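Local coordinates for putative secreted cellulose binding protein (PDB 4OY7) that oxidatively cleaves glycosidic bonds in cellulose as a copper-dependent lytic polysaccharide monooxygenase, this chain holding its copper-binding AA10 domain, at residues G112-Y117 against Y156-A161. Numbering follows the deposited sequence.
Sequences GDFRVY and YYWDLA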
loop_
_atom_site.group_PDB
_atom_site.type_symbol
_atom_site.label_atom_id
_atom_site.label_comp_id
_atom_site.label_asym_id
_atom_site.label_seq_id
_atom_site.Cartn_x
_atom_site.Cartn_y
_atom_site.Cartn_z
ATOM N N GLY A 112 -0.314 -2.845 17.013
ATOM C CA GLY A 112 0.998 -2.740 16.368
ATOM C C GLY A 112 1.315 -1.359 15.824
ATOM O O GLY A 112 0.608 -0.370 16.130
ATOM N N ASP A 113 2.405 -1.310 15.053
ATOM C CA ASP A 113 2.969 -0.088 14.460
ATOM C C ASP A 113 2.762 -0.084 12.968
ATOM O O ASP A 113 2.907 -1.129 12.286
ATOM C CB ASP A 113 4.494 -0.014 14.645
ATOM C CG ASP A 113 4.933 0.210 16.046
ATOM O OD1 ASP A 113 4.119 0.563 16.895
ATOM O OD2 ASP A 113 6.155 0.034 16.277
ATOM N N PHE A 114 2.507 1.099 12.425
ATOM C CA PHE A 114 2.580 1.336 11.010
ATOM C C PHE A 114 3.872 2.072 10.693
ATOM O O PHE A 114 4.082 3.221 11.124
ATOM C CB PHE A 114 1.373 2.150 10.579
ATOM C CG PHE A 114 0.080 1.423 10.742
ATOM C CD1 PHE A 114 -0.644 1.505 11.921
ATOM C CD2 PHE A 114 -0.424 0.651 9.707
ATOM C CE1 PHE A 114 -1.849 0.825 12.083
ATOM C CE2 PHE A 114 -1.614 -0.044 9.862
ATOM C CZ PHE A 114 -2.337 0.042 11.041
ATOM N N ARG A 115 4.743 1.402 9.947
ATOM C CA ARG A 115 6.034 1.984 9.537
ATOM C C ARG A 115 5.820 2.540 8.167
ATOM O O ARG A 115 5.553 1.762 7.228
ATOM C CB ARG A 115 7.110 0.911 9.509
ATOM C CG ARG A 115 7.433 0.355 10.876
ATOM C CD ARG A 115 8.353 -0.823 10.827
ATOM N NE ARG A 115 8.555 -1.451 12.130
ATOM C CZ ARG A 115 9.264 -2.550 12.312
ATOM N NH1 ARG A 115 9.895 -3.137 11.277
ATOM N NH2 ARG A 115 9.393 -3.041 13.547
ATOM N N VAL A 116 5.983 3.852 8.046
ATOM C CA VAL A 116 5.651 4.577 6.823
ATOM C C VAL A 116 6.932 5.096 6.156
ATOM O O VAL A 116 7.714 5.823 6.772
ATOM C CB VAL A 116 4.689 5.742 7.121
ATOM C CG1 VAL A 116 4.366 6.514 5.839
ATOM C CG2 VAL A 116 3.405 5.261 7.839
ATOM N N TYR A 117 7.106 4.741 4.885
ATOM C CA TYR A 117 8.302 5.070 4.087
ATOM C C TYR A 117 7.988 5.800 2.791
ATOM O O TYR A 117 6.960 5.558 2.162
ATOM C CB TYR A 117 9.095 3.810 3.718
ATOM C CG TYR A 117 9.459 2.852 4.832
ATOM C CD1 TYR A 117 8.514 2.004 5.393
ATOM C CD2 TYR A 117 10.758 2.738 5.254
ATOM C CE1 TYR A 117 8.871 1.088 6.387
ATOM C CE2 TYR A 117 11.138 1.838 6.240
ATOM C CZ TYR A 117 10.188 0.992 6.794
ATOM O OH TYR A 117 10.603 0.115 7.799
ATOM N N TYR A 156 -8.121 2.644 10.337
ATOM C CA TYR A 156 -7.220 3.416 11.191
ATOM C C TYR A 156 -6.992 4.773 10.534
ATOM O O TYR A 156 -7.132 4.918 9.330
ATOM C CB TYR A 156 -5.889 2.684 11.336
ATOM C CG TYR A 156 -5.973 1.337 12.026
ATOM C CD1 TYR A 156 -5.888 1.227 13.418
ATOM C CD2 TYR A 156 -6.115 0.165 11.290
ATOM C CE1 TYR A 156 -5.946 -0.011 14.032
ATOM C CE2 TYR A 156 -6.174 -1.076 11.904
ATOM C CZ TYR A 156 -6.069 -1.156 13.269
ATOM O OH TYR A 156 -6.146 -2.388 13.856
ATOM N N TYR A 157 -6.679 5.780 11.329
ATOM C CA TYR A 157 -6.496 7.118 10.842
ATOM C C TYR A 157 -5.408 7.805 11.676
ATOM O O TYR A 157 -5.323 7.643 12.912
ATOM C CB TYR A 157 -7.810 7.954 10.837
ATOM C CG TYR A 157 -8.421 8.278 12.170
ATOM C CD1 TYR A 157 -8.043 9.410 12.870
ATOM C CD2 TYR A 157 -9.409 7.482 12.726
ATOM C CE1 TYR A 157 -8.620 9.736 14.081
ATOM C CE2 TYR A 157 -9.996 7.808 13.939
ATOM C CZ TYR A 157 -9.593 8.931 14.613
ATOM O OH TYR A 157 -10.149 9.245 15.837
ATOM N N TRP A 158 -4.606 8.586 10.964
ATOM C CA TRP A 158 -3.558 9.438 11.530
ATOM C C TRP A 158 -3.145 10.512 10.536
ATOM O O TRP A 158 -3.541 10.470 9.379
ATOM C CB TRP A 158 -2.345 8.629 11.957
ATOM C CG TRP A 158 -1.538 7.960 10.874
ATOM C CD1 TRP A 158 -0.474 8.502 10.197
ATOM C CD2 TRP A 158 -1.691 6.621 10.365
ATOM N NE1 TRP A 158 0.049 7.582 9.311
ATOM C CE2 TRP A 158 -0.672 6.421 9.399
ATOM C CE3 TRP A 158 -2.573 5.556 10.667
ATOM C CZ2 TRP A 158 -0.516 5.224 8.718
ATOM C CZ3 TRP A 158 -2.420 4.351 9.988
ATOM C CH2 TRP A 158 -1.386 4.192 9.024
ATOM N N ASP A 159 -2.375 11.492 10.997
ATOM C CA ASP A 159 -1.898 12.559 10.123
ATOM C C ASP A 159 -0.459 12.275 9.690
ATOM O O ASP A 159 0.323 11.761 10.490
ATOM C CB ASP A 159 -1.906 13.904 10.851
ATOM C CG ASP A 159 -3.294 14.375 11.226
ATOM O OD1 ASP A 159 -4.220 14.228 10.398
ATOM O OD2 ASP A 159 -3.434 14.957 12.334
ATOM N N LEU A 160 -0.125 12.638 8.446
ATOM C CA LEU A 160 1.245 12.598 7.925
ATOM C C LEU A 160 1.670 13.954 7.338
ATOM O O LEU A 160 1.031 14.437 6.397
ATOM C CB LEU A 160 1.357 11.520 6.839
ATOM C CG LEU A 160 2.659 11.450 6.021
ATOM C CD1 LEU A 160 3.879 11.247 6.926
ATOM C CD2 LEU A 160 2.509 10.385 4.925
ATOM N N ALA A 161 2.756 14.530 7.867
ATOM C CA ALA A 161 3.326 15.781 7.358
ATOM C C ALA A 161 4.262 15.434 6.223
ATOM O O ALA A 161 5.306 14.825 6.453
ATOM C CB ALA A 161 4.079 16.515 8.465
#
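Phe114 reaches across to Trp158 and Tyr156, and the three rings form a buried aromatic cluster. Phe114 CB lies 3.8 Å from Trp158 CH2. Phe114 CG is closer, 3.6 Å from Trp158 CH2, and Phe114 CD2 also lies against that carbon. Phe114 CD1 and CE1 run beside Trp158 CZ3. At the tip, Phe114 CZ meets Tyr156 CD2 at 3.8 Å. With CG beside the backbone N and anti to the carbonyl carbon, the Phe114 ring is carried toward segment 156-161.

Trp158 brings CH2 over one face of Phe114, offset toward the rim. The planes of Phe114 and the six-membered ring of Trp158 are oblique, at 35°. Phe114 in turn points its edge at a face of Tyr156. This is an edge-to-face pair, with ring centroids of Phe114 and Tyr156 5.2 Å apart and planes at 58°. An alanine at Phe114 would remove the ring that meets both and would probably leave a gap beside Trp158 CH2 and the face of Tyr156 without its aromatic partner.

Farther along, Val116 CG2 touches Trp158 CZ2 at 4.0 Å. Val116 CG1, anti to the backbone N, comes within 4.4 Å of Leu160 CD2. The polar ends of the aromatic residues bond outside the two strands: Trp158 NE1 to Gln138 OE1, and Tyr156 OH to the backbone N of the copper ligand His110. The Tyr156 side chain is about 8 Å from the copper, so this end of the core lies near the copper site.

The axes of segments 112-117 and 156-161 approach to 10.7 Å at 25°, the spacing of facing sheets in a beta sandwich, here the immunoglobulin-like core of AA10 enzymes. Segment 112-117 lies between strands 134-141 and 168-178 in one sheet. Segment 156-161 belongs to the other, beside strand 99-105. Trp176 of strand 168-178 stacks on Phe114, and Tyr104 of strand 99-105 also meets its ring.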